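Local coordinates for nuclease-like protein (Chaetomium thermophilum, PDB 6GRB), which resolves four-way DNA (Holliday) junctions as a GEN1 enzyme and probably also cuts 5'-flap DNA, this chain holding its nuclease core and C-terminal domain, at residues L60-V65 and L106-F112; H73-V77 and F112-D116; A330-L334 and F384-V390; I23-E27 and P444-L450. All coordinates share one frame; numbering follows the deposited sequence.

Contact 1 (L60-V65 and L106-F112)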
loop_
_atom_site.group_PDB
_atom_site.type_symbol
_atom_site.label_atom_id
_atom_site.label_comp_id
_atom_site.label_asym_id
_atom_site.label_seq_id
_atom_site.Cartn_x
_atom_site.Cartn_y
_atom_site.Cartn_z
ATOM N N LEU A 60 13.361 0.104 -5.779
ATOM C CA LEU A 60 12.225 1.023 -5.766
ATOM C C LEU A 60 11.731 1.286 -7.187
ATOM O O LEU A 60 10.529 1.262 -7.460
ATOM C CB LEU A 60 12.651 2.321 -5.067
ATOM C CG LEU A 60 11.589 3.238 -4.495
ATOM C CD1 LEU A 60 11.048 2.638 -3.221
ATOM C CD2 LEU A 60 12.136 4.627 -4.249
ATOM N N PHE A 61 12.670 1.532 -8.105
ATOM C CA PHE A 61 12.378 1.599 -9.533
ATOM C C PHE A 61 11.569 0.382 -9.999
ATOM O O PHE A 61 10.533 0.530 -10.653
ATOM C CB PHE A 61 13.706 1.735 -10.307
ATOM C CG PHE A 61 13.559 1.701 -11.801
ATOM C CD1 PHE A 61 13.608 0.501 -12.489
ATOM C CD2 PHE A 61 13.378 2.869 -12.525
ATOM C CE1 PHE A 61 13.460 0.465 -13.866
ATOM C CE2 PHE A 61 13.221 2.834 -13.895
ATOM C CZ PHE A 61 13.261 1.639 -14.565
ATOM N N TYR A 62 12.020 -0.831 -9.657
ATOM C CA TYR A 62 11.334 -2.029 -10.129
ATOM C C TYR A 62 9.930 -2.153 -9.522
ATOM O O TYR A 62 8.984 -2.507 -10.228
ATOM C CB TYR A 62 12.194 -3.268 -9.858
ATOM C CG TYR A 62 13.381 -3.416 -10.798
ATOM C CD1 TYR A 62 13.191 -3.585 -12.167
ATOM C CD2 TYR A 62 14.685 -3.395 -10.317
ATOM C CE1 TYR A 62 14.251 -3.720 -13.036
ATOM C CE2 TYR A 62 15.771 -3.532 -11.183
ATOM C CZ TYR A 62 15.542 -3.694 -12.546
ATOM O OH TYR A 62 16.604 -3.841 -13.413
ATOM N N ARG A 63 9.756 -1.803 -8.242
ATOM C CA ARG A 63 8.410 -1.758 -7.660
ATOM C C ARG A 63 7.507 -0.728 -8.346
ATOM O O ARG A 63 6.291 -0.922 -8.414
ATOM C CB ARG A 63 8.473 -1.450 -6.158
ATOM C CG ARG A 63 9.308 -2.422 -5.349
ATOM C CD ARG A 63 8.469 -3.470 -4.652
ATOM N NE ARG A 63 9.304 -4.504 -4.037
ATOM C CZ ARG A 63 8.890 -5.298 -3.052
ATOM N NH1 ARG A 63 7.653 -5.158 -2.582
ATOM N NH2 ARG A 63 9.707 -6.221 -2.535
ATOM N N PHE A 64 8.075 0.379 -8.831
ATOM C CA PHE A 64 7.271 1.387 -9.523
ATOM C C PHE A 64 6.792 0.869 -10.880
ATOM O O PHE A 64 5.657 1.152 -11.294
ATOM C CB PHE A 64 8.065 2.691 -9.688
ATOM C CG PHE A 64 8.231 3.472 -8.421
ATOM C CD1 PHE A 64 7.822 2.953 -7.203
ATOM C CD2 PHE A 64 8.769 4.755 -8.445
ATOM C CE1 PHE A 64 7.959 3.683 -6.034
ATOM C CE2 PHE A 64 8.901 5.508 -7.261
ATOM C CZ PHE A 64 8.511 4.967 -6.057
ATOM N N VAL A 65 7.651 0.117 -11.584
ATOM C CA VAL A 65 7.247 -0.552 -12.821
ATOM C C VAL A 65 6.171 -1.592 -12.531
ATOM O O VAL A 65 5.202 -1.742 -13.295
ATOM C CB VAL A 65 8.466 -1.193 -13.521
ATOM C CG1 VAL A 65 8.075 -1.802 -14.884
ATOM C CG2 VAL A 65 9.600 -0.194 -13.684
ATOM N N LEU A 106 12.139 10.277 -8.561
ATOM C CA LEU A 106 11.710 9.080 -9.281
ATOM C C LEU A 106 10.191 8.933 -9.270
ATOM O O LEU A 106 9.609 8.457 -10.253
ATOM C CB LEU A 106 12.389 7.834 -8.691
ATOM C CG LEU A 106 12.219 6.523 -9.476
ATOM C CD1 LEU A 106 13.005 6.509 -10.820
ATOM C CD2 LEU A 106 12.577 5.322 -8.608
ATOM N N ILE A 107 9.542 9.330 -8.166
ATOM C CA ILE A 107 8.086 9.355 -8.105
ATOM C C ILE A 107 7.510 10.239 -9.205
ATOM O O ILE A 107 6.575 9.846 -9.913
ATOM C CB ILE A 107 7.617 9.807 -6.713
ATOM C CG1 ILE A 107 7.955 8.723 -5.679
ATOM C CG2 ILE A 107 6.116 10.115 -6.746
ATOM C CD1 ILE A 107 7.690 9.130 -4.233
ATOM N N ARG A 108 8.045 11.445 -9.360
ATOM C CA ARG A 108 7.550 12.354 -10.398
ATOM C C ARG A 108 7.771 11.766 -11.787
ATOM O O ARG A 108 6.841 11.705 -12.598
ATOM C CB ARG A 108 8.232 13.726 -10.281
ATOM N N LEU A 109 8.996 11.289 -12.059
ATOM C CA LEU A 109 9.334 10.720 -13.359
ATOM C C LEU A 109 8.358 9.633 -13.791
ATOM O O LEU A 109 8.087 9.496 -14.989
ATOM C CB LEU A 109 10.761 10.177 -13.331
ATOM C CG LEU A 109 11.846 11.259 -13.361
ATOM C CD1 LEU A 109 13.228 10.659 -13.277
ATOM C CD2 LEU A 109 11.682 12.101 -14.628
ATOM N N PHE A 110 7.814 8.863 -12.843
ATOM C CA PHE A 110 6.834 7.833 -13.141
ATOM C C PHE A 110 5.417 8.395 -13.195
ATOM O O PHE A 110 4.469 7.631 -13.380
ATOM C CB PHE A 110 6.897 6.702 -12.094
ATOM C CG PHE A 110 7.825 5.567 -12.449
ATOM C CD1 PHE A 110 9.187 5.667 -12.210
ATOM C CD2 PHE A 110 7.333 4.394 -13.008
ATOM C CE1 PHE A 110 10.046 4.631 -12.550
ATOM C CE2 PHE A 110 8.172 3.343 -13.314
ATOM C CZ PHE A 110 9.533 3.459 -13.086
ATOM N N GLY A 111 5.255 9.703 -13.039
ATOM C CA GLY A 111 3.923 10.280 -12.950
ATOM C C GLY A 111 3.149 9.867 -11.719
ATOM O O GLY A 111 1.920 9.766 -11.782
ATOM N N PHE A 112 3.826 9.588 -10.600
ATOM C CA PHE A 112 3.118 9.249 -9.372
ATOM C C PHE A 112 3.102 10.481 -8.481
ATOM O O PHE A 112 3.711 11.493 -8.789
ATOM C CB PHE A 112 3.746 8.037 -8.658
ATOM C CG PHE A 112 3.668 6.737 -9.441
ATOM C CD1 PHE A 112 2.718 6.547 -10.424
ATOM C CD2 PHE A 112 4.551 5.696 -9.173
ATOM C CE1 PHE A 112 2.642 5.333 -11.129
ATOM C CE2 PHE A 112 4.491 4.477 -9.881
ATOM C CZ PHE A 112 3.532 4.300 -10.858
#
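Ile107, which packs on Phe64, offers its carbonyl oxygen to two backbone donors: Phe112 N bonds to Ile107 O at 2.8 Å, and Phe110 N reaches it weakly. The first bond closes a Schellman motif at Gly111, which has positive phi. The turn delivers Phe110 and Phe112 to helix 55-70, where they meet Phe61 and Phe64 in an aromatic cluster. Phe64 is central to it. Its CB lies 3.6 Å from the centroid of the Phe110 ring, almost straight above the face, a CH-pi contact. Its own ring then turns an edge to that same Phe110 ring, the planes meeting at 81°, while Phe112 directs an edge at the face of Phe64 with planes at 70°. Phe110 in turn points its edge at the face of Phe61 in an offset edge-to-face pair, with Phe110 CE1 3.8 Å from Phe61 CD2. With CG anti to the carbonyl carbon (chi1 -73°), the Phe64 ring reaches Ile107, CE2 to CG1 being 3.7 Å. Leu106 CD2 fills in beside Phe61 N at 3.8 Å, and Val65 CG2 meets Phe110 CZ at 3.7 Å. Around this buried packing, helix 303-313 covers Leu106 and Phe110, helix 318-340 touches Phe61 and Val65, helix 42-46 meets Leu60, and strand 73-78 lies against Ile107 and Phe112.

Contact 2 (H73-V77 and F112-D116)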
loop_
_atom_site.group_PDB
_atom_site.type_symbol
_atom_site.label_atom_id
_atom_site.label_comp_id
_atom_site.label_asym_id
_atom_site.label_seq_id
_atom_site.Cartn_x
_atom_site.Cartn_y
_atom_site.Cartn_z
ATOM N N HIS A 73 -3.041 3.671 -9.020
ATOM C CA HIS A 73 -2.731 5.089 -8.835
ATOM C C HIS A 73 -2.184 5.290 -7.423
ATOM O O HIS A 73 -2.970 5.330 -6.461
ATOM C CB HIS A 73 -3.961 5.982 -9.026
ATOM C CG HIS A 73 -4.420 6.126 -10.447
ATOM N ND1 HIS A 73 -5.705 6.515 -10.778
ATOM C CD2 HIS A 73 -3.774 5.927 -11.619
ATOM C CE1 HIS A 73 -5.822 6.556 -12.095
ATOM N NE2 HIS A 73 -4.665 6.206 -12.626
ATOM N N PRO A 74 -0.863 5.409 -7.251
ATOM C CA PRO A 74 -0.281 5.469 -5.906
ATOM C C PRO A 74 -0.004 6.885 -5.445
ATOM O O PRO A 74 0.513 7.721 -6.189
ATOM C CB PRO A 74 1.044 4.728 -6.095
ATOM C CG PRO A 74 1.451 5.125 -7.484
ATOM C CD PRO A 74 0.173 5.308 -8.296
ATOM N N ILE A 75 -0.305 7.146 -4.176
ATOM C CA ILE A 75 0.178 8.362 -3.518
ATOM C C ILE A 75 1.130 7.935 -2.400
ATOM O O ILE A 75 0.746 7.196 -1.481
ATOM C CB ILE A 75 -0.965 9.274 -3.030
ATOM C CG1 ILE A 75 -0.405 10.537 -2.381
ATOM C CG2 ILE A 75 -1.888 8.574 -2.073
ATOM C CD1 ILE A 75 -1.373 11.720 -2.389
ATOM N N PHE A 76 2.391 8.358 -2.521
ATOM C CA PHE A 76 3.453 7.975 -1.597
ATOM C C PHE A 76 3.567 9.015 -0.490
ATOM O O PHE A 76 3.812 10.183 -0.777
ATOM C CB PHE A 76 4.780 7.855 -2.342
ATOM C CG PHE A 76 4.809 6.750 -3.338
ATOM C CD1 PHE A 76 5.283 5.509 -2.985
ATOM C CD2 PHE A 76 4.382 6.962 -4.639
ATOM C CE1 PHE A 76 5.318 4.484 -3.909
ATOM C CE2 PHE A 76 4.423 5.965 -5.562
ATOM C CZ PHE A 76 4.880 4.719 -5.199
ATOM N N VAL A 77 3.428 8.602 0.768
ATOM C CA VAL A 77 3.315 9.551 1.873
ATOM C C VAL A 77 4.610 9.556 2.692
ATOM O O VAL A 77 5.084 8.505 3.129
ATOM C CB VAL A 77 2.086 9.240 2.752
ATOM C CG1 VAL A 77 1.894 10.341 3.846
ATOM C CG2 VAL A 77 0.833 9.069 1.872
ATOM N N PHE A 112 3.826 9.588 -10.600
ATOM C CA PHE A 112 3.118 9.249 -9.372
ATOM C C PHE A 112 3.102 10.481 -8.481
ATOM O O PHE A 112 3.711 11.493 -8.789
ATOM C CB PHE A 112 3.746 8.037 -8.658
ATOM C CG PHE A 112 3.668 6.737 -9.441
ATOM C CD1 PHE A 112 2.718 6.547 -10.424
ATOM C CD2 PHE A 112 4.551 5.696 -9.173
ATOM C CE1 PHE A 112 2.642 5.333 -11.129
ATOM C CE2 PHE A 112 4.491 4.477 -9.881
ATOM C CZ PHE A 112 3.532 4.300 -10.858
ATOM N N THR A 113 2.367 10.400 -7.382
ATOM C CA THR A 113 2.156 11.536 -6.499
ATOM C C THR A 113 2.960 11.336 -5.233
ATOM O O THR A 113 3.018 10.228 -4.698
ATOM C CB THR A 113 0.680 11.697 -6.144
ATOM O OG1 THR A 113 -0.074 11.772 -7.358
ATOM C CG2 THR A 113 0.454 12.956 -5.312
ATOM N N ALA A 114 3.602 12.400 -4.784
ATOM C CA ALA A 114 4.318 12.412 -3.521
ATOM C C ALA A 114 3.619 13.403 -2.612
ATOM O O ALA A 114 3.276 14.505 -3.041
ATOM C CB ALA A 114 5.788 12.810 -3.710
ATOM N N HIS A 115 3.386 13.001 -1.378
ATOM C CA HIS A 115 2.630 13.790 -0.415
ATOM C C HIS A 115 3.412 13.788 0.894
ATOM O O HIS A 115 3.781 12.716 1.398
ATOM C CB HIS A 115 1.225 13.190 -0.268
ATOM C CG HIS A 115 0.370 13.837 0.774
ATOM N ND1 HIS A 115 0.087 15.180 0.785
ATOM C CD2 HIS A 115 -0.322 13.303 1.811
ATOM C CE1 HIS A 115 -0.718 15.457 1.797
ATOM N NE2 HIS A 115 -0.972 14.333 2.442
ATOM N N ASP A 116 3.690 14.974 1.432
ATOM C CA ASP A 116 4.371 15.090 2.718
ATOM C C ASP A 116 3.301 15.265 3.783
ATOM O O ASP A 116 2.583 16.263 3.778
ATOM C CB ASP A 116 5.360 16.246 2.715
ATOM C CG ASP A 116 6.335 16.165 1.546
ATOM O OD1 ASP A 116 7.411 15.531 1.698
ATOM O OD2 ASP A 116 6.009 16.708 0.449
#
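This is a parallel strand pairing at one border of the seven-stranded mixed sheet of the XPG-type nuclease core, where strand 113-116 is outermost and strand 73-78 its inner neighbour. The register is set by three bridges: Ile75 with Thr113, Phe76 with Ala114 and Val77 with His115. Phe76 serves the partner strand through both backbone polar groups. Its N donates to Thr113 O at 2.9 Å in a nearly linear bond (177° at the hydrogen), and its O accepts from His115 N at 2.9 Å, that donor tilted 20° from the carbonyl plane. A third bond, Thr113 N to Pro74 O, is weak at 3.5 Å, at the end of the pairing where Phe112 still precedes the strand. There the side chains take over. Pro74 CG sits above one face of the Phe112 ring, 3.5 Å from its centroid, as a CH-pi contact, and Phe76 CE2 comes within 3.6 Å of Phe112 CD2. On the face of the sheet carrying Ile75, Thr113, Val77 and His115, the extended Ile75 (CG1 anti to the backbone N, chi1 -179°) lays CD1 against Thr113 CG2 and His115 CB, each 3.7 Å away. The strands are joined by way of helix 104-109, a beta-alpha-beta crossover, whose Ile107 packs on Phe76 and Ala114. Helix 55-70 adds Leu67 to Pro74 and Phe76, and on the Val77 side lies helix 121-130, whose Glu124 hydrogen-bonds His115 NE2.

Contact 3 (A330-L334 and F384-V390)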
loop_
_atom_site.group_PDB
_atom_site.type_symbol
_atom_site.label_atom_id
_atom_site.label_comp_id
_atom_site.label_asym_id
_atom_site.label_seq_id
_atom_site.Cartn_x
_atom_site.Cartn_y
_atom_site.Cartn_z
ATOM N N ALA A 330 8.641 -1.407 -20.799
ATOM C CA ALA A 330 7.645 -1.512 -21.865
ATOM C C ALA A 330 6.322 -2.134 -21.415
ATOM O O ALA A 330 5.263 -1.558 -21.726
ATOM C CB ALA A 330 8.241 -2.270 -23.058
ATOM N N PRO A 331 6.291 -3.282 -20.720
ATOM C CA PRO A 331 4.986 -3.810 -20.284
ATOM C C PRO A 331 4.203 -2.830 -19.423
ATOM O O PRO A 331 2.966 -2.773 -19.519
ATOM C CB PRO A 331 5.359 -5.082 -19.505
ATOM C CG PRO A 331 6.716 -5.439 -19.954
ATOM C CD PRO A 331 7.403 -4.142 -20.269
ATOM N N GLY A 332 4.902 -2.034 -18.602
ATOM C CA GLY A 332 4.219 -1.080 -17.740
ATOM C C GLY A 332 3.519 0.026 -18.509
ATOM O O GLY A 332 2.355 0.332 -18.245
ATOM N N LEU A 333 4.229 0.671 -19.445
ATOM C CA LEU A 333 3.585 1.677 -20.290
ATOM C C LEU A 333 2.413 1.101 -21.071
ATOM O O LEU A 333 1.448 1.822 -21.361
ATOM C CB LEU A 333 4.572 2.272 -21.288
ATOM C CG LEU A 333 5.611 3.289 -20.862
ATOM C CD1 LEU A 333 6.520 3.548 -22.065
ATOM C CD2 LEU A 333 4.954 4.560 -20.370
ATOM N N LEU A 334 2.495 -0.170 -21.471
ATOM C CA LEU A 334 1.361 -0.806 -22.139
ATOM C C LEU A 334 0.111 -0.715 -21.269
ATOM O O LEU A 334 -0.966 -0.331 -21.750
ATOM C CB LEU A 334 1.699 -2.266 -22.472
ATOM C CG LEU A 334 0.722 -3.267 -23.119
ATOM C CD1 LEU A 334 0.347 -2.765 -24.512
ATOM C CD2 LEU A 334 1.253 -4.695 -23.214
ATOM N N PHE A 384 3.717 -6.977 -28.524
ATOM C CA PHE A 384 3.993 -5.548 -28.640
ATOM C C PHE A 384 5.465 -5.375 -29.007
ATOM O O PHE A 384 6.274 -6.299 -28.859
ATOM C CB PHE A 384 3.668 -4.803 -27.336
ATOM C CG PHE A 384 4.420 -5.318 -26.135
ATOM C CD1 PHE A 384 3.933 -6.383 -25.399
ATOM C CD2 PHE A 384 5.614 -4.737 -25.741
ATOM C CE1 PHE A 384 4.624 -6.863 -24.296
ATOM C CE2 PHE A 384 6.305 -5.214 -24.637
ATOM C CZ PHE A 384 5.801 -6.281 -23.917
ATOM N N ILE A 385 5.809 -4.180 -29.485
ATOM C CA ILE A 385 7.179 -3.865 -29.872
ATOM C C ILE A 385 7.767 -2.957 -28.786
ATOM O O ILE A 385 7.399 -1.774 -28.726
ATOM C CB ILE A 385 7.254 -3.200 -31.255
ATOM C CG1 ILE A 385 6.482 -4.015 -32.307
ATOM C CG2 ILE A 385 8.725 -3.014 -31.674
ATOM C CD1 ILE A 385 7.227 -5.227 -32.852
ATOM N N PRO A 386 8.658 -3.466 -27.928
ATOM C CA PRO A 386 9.135 -2.643 -26.792
ATOM C C PRO A 386 9.658 -1.265 -27.176
ATOM O O PRO A 386 9.229 -0.265 -26.591
ATOM C CB PRO A 386 10.225 -3.532 -26.177
ATOM C CG PRO A 386 9.779 -4.917 -26.468
ATOM C CD PRO A 386 9.125 -4.862 -27.837
ATOM N N ALA A 387 10.568 -1.180 -28.150
ATOM C CA ALA A 387 11.114 0.115 -28.557
ATOM C C ALA A 387 10.060 0.996 -29.219
ATOM O O ALA A 387 10.111 2.224 -29.090
ATOM C CB ALA A 387 12.305 -0.083 -29.499
ATOM N N GLU A 388 9.103 0.397 -29.928
ATOM C CA GLU A 388 8.012 1.183 -30.495
ATOM C C GLU A 388 7.123 1.754 -29.397
ATOM O O GLU A 388 6.702 2.914 -29.467
ATOM C CB GLU A 388 7.212 0.317 -31.480
ATOM C CG GLU A 388 5.919 0.921 -32.015
ATOM C CD GLU A 388 5.306 0.091 -33.156
ATOM O OE1 GLU A 388 6.054 -0.313 -34.075
ATOM O OE2 GLU A 388 4.080 -0.160 -33.138
ATOM N N LEU A 389 6.864 0.967 -28.351
ATOM C CA LEU A 389 5.982 1.407 -27.275
ATOM C C LEU A 389 6.640 2.462 -26.384
ATOM O O LEU A 389 5.952 3.345 -25.861
ATOM C CB LEU A 389 5.562 0.190 -26.450
ATOM C CG LEU A 389 4.491 0.342 -25.369
ATOM C CD1 LEU A 389 3.680 -0.924 -25.264
ATOM C CD2 LEU A 389 5.152 0.670 -24.032
ATOM N N VAL A 390 7.960 2.383 -26.197
ATOM C CA VAL A 390 8.646 3.238 -25.229
ATOM C C VAL A 390 8.997 4.594 -25.840
ATOM O O VAL A 390 8.919 5.624 -25.162
ATOM C CB VAL A 390 9.889 2.509 -24.672
ATOM C CG1 VAL A 390 10.712 3.421 -23.763
ATOM C CG2 VAL A 390 9.467 1.271 -23.897
#
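Ala330 of the long helix 318-340 meets Pro386 and Val390 of the short helix 386-390, which follows the middle strand of a three-stranded antiparallel sheet in the C-terminal domain. That sheet is consistent with the chromodomain-like fold of GEN1 relatives. The segments 330-334 and 386-390 cross at 52° with axes 9.2 Å apart at closest approach. Packing is dense around Ala330, whose small CB lets the chains come together: it lies 3.8 Å from Val390 CG2 and 3.9 Å from both Pro386 CB and Phe384 CE2. Leu389 fills the next space, its CD1 resting 3.7 Å from Leu334 CB. The Leu389 and Leu333 side chains slide past each other in opposite directions; CD2 of Leu389 is modelled very close to Ala330 O and Leu333 CB, and chi2 (147°) is off the usual values, so the exact place of that methyl is doubtful. Trimming Leu389 to a glycine is likely to cost Leu334 CB its contact with CD1 and to open a gap between the helices beside Leu334. The looser part lies at Pro331, a partly exposed residue at a kink where the nitrogens of Pro331 and Gly332 lack bonds to the preceding turn; its ring touches Phe384 only lightly, CG to CZ being 4.2 Å. Strand 439-444 backs Phe384 through Ala441. Phe384 holds CG between its backbone N and carbonyl carbon (chi1 58°), and this brings the ring obliquely across Leu334, with Phe384 CD1 3.8 Å from Leu334 CD2.

Contact 4 (I23-E27 and P444-L450)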
loop_
_atom_site.group_PDB
_atom_site.type_symbol
_atom_site.label_atom_id
_atom_site.label_comp_id
_atom_site.label_asym_id
_atom_site.label_seq_id
_atom_site.Cartn_x
_atom_site.Cartn_y
_atom_site.Cartn_z
ATOM N N ILE A 23 -7.753 -5.234 -9.975
ATOM C CA ILE A 23 -8.687 -5.509 -11.055
ATOM C C ILE A 23 -10.123 -5.668 -10.535
ATOM O O ILE A 23 -11.077 -5.300 -11.231
ATOM C CB ILE A 23 -8.212 -6.737 -11.844
ATOM C CG1 ILE A 23 -6.882 -6.432 -12.540
ATOM C CG2 ILE A 23 -9.240 -7.170 -12.871
ATOM C CD1 ILE A 23 -6.978 -5.417 -13.691
ATOM N N ASP A 24 -10.304 -6.220 -9.328
ATOM C CA ASP A 24 -11.629 -6.259 -8.715
ATOM C C ASP A 24 -12.171 -4.848 -8.558
ATOM O O ASP A 24 -13.320 -4.550 -8.929
ATOM C CB ASP A 24 -11.567 -6.944 -7.348
ATOM C CG ASP A 24 -11.587 -8.475 -7.430
ATOM O OD1 ASP A 24 -11.792 -9.061 -8.533
ATOM O OD2 ASP A 24 -11.429 -9.110 -6.356
ATOM N N HIS A 25 -11.337 -3.961 -8.024
ATOM C CA HIS A 25 -11.749 -2.584 -7.789
ATOM C C HIS A 25 -12.038 -1.862 -9.100
ATOM O O HIS A 25 -13.044 -1.140 -9.211
ATOM C CB HIS A 25 -10.676 -1.856 -6.993
ATOM C CG HIS A 25 -11.071 -0.477 -6.585
ATOM N ND1 HIS A 25 -10.997 0.604 -7.438
ATOM C CD2 HIS A 25 -11.551 -0.003 -5.412
ATOM C CE1 HIS A 25 -11.429 1.681 -6.808
ATOM N NE2 HIS A 25 -11.757 1.341 -5.576
ATOM N N LEU A 26 -11.168 -2.053 -10.102
ATOM C CA LEU A 26 -11.406 -1.488 -11.427
ATOM C C LEU A 26 -12.733 -1.984 -12.008
ATOM O O LEU A 26 -13.462 -1.216 -12.648
ATOM C CB LEU A 26 -10.225 -1.832 -12.338
ATOM C CG LEU A 26 -10.259 -1.498 -13.824
ATOM C CD1 LEU A 26 -10.813 -0.081 -14.060
ATOM C CD2 LEU A 26 -8.862 -1.694 -14.464
ATOM N N GLU A 27 -13.078 -3.253 -11.772
ATOM C CA GLU A 27 -14.338 -3.776 -12.298
ATOM C C GLU A 27 -15.526 -3.262 -11.503
ATOM O O GLU A 27 -16.587 -2.986 -12.073
ATOM C CB GLU A 27 -14.334 -5.306 -12.296
ATOM C CG GLU A 27 -13.393 -5.911 -13.308
ATOM C CD GLU A 27 -13.236 -7.385 -13.109
ATOM O OE1 GLU A 27 -14.134 -7.997 -12.507
ATOM O OE2 GLU A 27 -12.221 -7.955 -13.561
ATOM N N PRO A 444 -3.895 -8.237 -17.575
ATOM C CA PRO A 444 -5.263 -8.607 -17.145
ATOM C C PRO A 444 -6.309 -8.282 -18.201
ATOM O O PRO A 444 -6.331 -7.185 -18.759
ATOM C CB PRO A 444 -5.467 -7.780 -15.869
ATOM C CG PRO A 444 -4.065 -7.639 -15.311
ATOM C CD PRO A 444 -3.148 -7.538 -16.509
ATOM N N GLU A 445 -7.187 -9.257 -18.458
ATOM C CA GLU A 445 -8.162 -9.158 -19.547
ATOM C C GLU A 445 -9.029 -7.902 -19.434
ATOM O O GLU A 445 -9.378 -7.294 -20.454
ATOM C CB GLU A 445 -9.046 -10.417 -19.580
ATOM C CG GLU A 445 -10.049 -10.446 -20.704
ATOM C CD GLU A 445 -10.987 -11.650 -20.627
ATOM O OE1 GLU A 445 -11.190 -12.163 -19.508
ATOM O OE2 GLU A 445 -11.531 -12.090 -21.676
ATOM N N THR A 446 -9.397 -7.489 -18.220
ATOM C CA THR A 446 -10.289 -6.341 -18.190
ATOM C C THR A 446 -9.547 -5.044 -18.480
ATOM O O THR A 446 -10.154 -4.088 -18.980
ATOM C CB THR A 446 -11.063 -6.255 -16.866
ATOM O OG1 THR A 446 -10.161 -6.157 -15.764
ATOM C CG2 THR A 446 -11.967 -7.441 -16.682
ATOM N N ILE A 447 -8.238 -4.989 -18.228
ATOM C CA ILE A 447 -7.496 -3.816 -18.683
ATOM C C ILE A 447 -7.455 -3.777 -20.212
ATOM O O ILE A 447 -7.514 -2.703 -20.820
ATOM C CB ILE A 447 -6.087 -3.777 -18.049
ATOM C CG1 ILE A 447 -6.183 -3.364 -16.587
ATOM C CG2 ILE A 447 -5.169 -2.808 -18.791
ATOM C CD1 ILE A 447 -4.867 -3.067 -15.951
ATOM N N LEU A 448 -7.425 -4.933 -20.859
ATOM C CA LEU A 448 -7.375 -4.962 -22.318
ATOM C C LEU A 448 -8.734 -4.672 -22.956
ATOM O O LEU A 448 -8.791 -4.171 -24.085
ATOM C CB LEU A 448 -6.845 -6.317 -22.795
ATOM C CG LEU A 448 -5.434 -6.765 -22.415
ATOM C CD1 LEU A 448 -5.125 -8.069 -23.124
ATOM C CD2 LEU A 448 -4.409 -5.715 -22.760
ATOM N N LYS A 449 -9.834 -4.989 -22.273
ATOM C CA LYS A 449 -11.127 -4.644 -22.841
ATOM C C LYS A 449 -11.338 -3.137 -22.869
ATOM O O LYS A 449 -12.087 -2.647 -23.720
ATOM C CB LYS A 449 -12.240 -5.346 -22.070
ATOM C CG LYS A 449 -12.223 -6.864 -22.236
ATOM C CD LYS A 449 -13.325 -7.523 -21.439
ATOM C CE LYS A 449 -13.326 -9.025 -21.622
ATOM N NZ LYS A 449 -14.386 -9.732 -20.832
ATOM N N LEU A 450 -10.649 -2.398 -21.989
ATOM C CA LEU A 450 -10.782 -0.948 -21.913
ATOM C C LEU A 450 -9.928 -0.249 -22.967
ATOM O O LEU A 450 -10.379 0.700 -23.625
ATOM C CB LEU A 450 -10.387 -0.466 -20.509
ATOM C CG LEU A 450 -11.211 -1.021 -19.336
ATOM C CD1 LEU A 450 -10.728 -0.427 -18.010
ATOM C CD2 LEU A 450 -12.721 -0.805 -19.554
#
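The flat group that touches across this contact is the carboxylate of Glu27, with Thr446 beside it: Thr446 CG2 approaches Glu27 OE2 to 3.2 Å, a van der Waals contact without a polar bond. The puckered ring of Pro444 is met by Ile23: the two side chains cross at about a right angle, with Ile23 CD1 3.6 Å from Pro444 CB. That same methyl bears on Ile447, with Ile23 CD1 3.6 Å from Ile447 CG1. The Ile23 and Thr446 side chains slide past each other in opposite directions, which leaves Ile23 CG2 3.2 Å from Thr446 OG1. The hydroxyl is there because it stands between the backbone N and carbonyl carbon of Thr446 (chi1 59°), while the methyl CG2 is turned to Glu27. Were Ile23 cut back to an alanine, Pro444 and Ile447 would probably lose the methyl they share, leaving a gap between the two helices. Farther along, the Leu26 side chain crosses that of Ile447 at about a right angle, CD2 to CG1 being 3.8 Å, and Leu26 and Leu450 meet tip to tip, CD1 to CD1 at 4.0 Å. The segments 23-27 and 445-450, of helices from the N-terminal nuclease region and the C-terminal domain, cross at 40°, their axes 10.5 Å apart at closest approach. Helix 318-340 lies against both, placing Leu339 on Leu26 and Leu450, and Val335 on Ile447. Since hydrogen bonds and salt bridges are absent between the two segments, the two regions are joined here mainly by apolar packing, with Glu27 and Thr446 in van der Waals contact at the margin.

In the fold
Contacts 1 and 2 belong to one piece of core: they share Phe112, their centres are 10 Å apart, and Phe64 CE1 lies 3.4 Å from Phe76 CZ. Both are buried, yet they differ in chemistry, contact 1 relying on edge-to-face rings and contact 2 on backbone bonds of a sheet. Contacts 3 and 4 bring in the C-terminal domain and are largely helix packing of apolar side chains, with the Phe384 ring in contact 3. Contact 3 is largely buried, whereas contact 4 has Thr446 and the exposed Glu27 and Leu450 at its margin. Helix 318-340 contributes a segment to contact 3 and also covers parts of contacts 1 and 4, linking the nuclease core to the C-terminal domain.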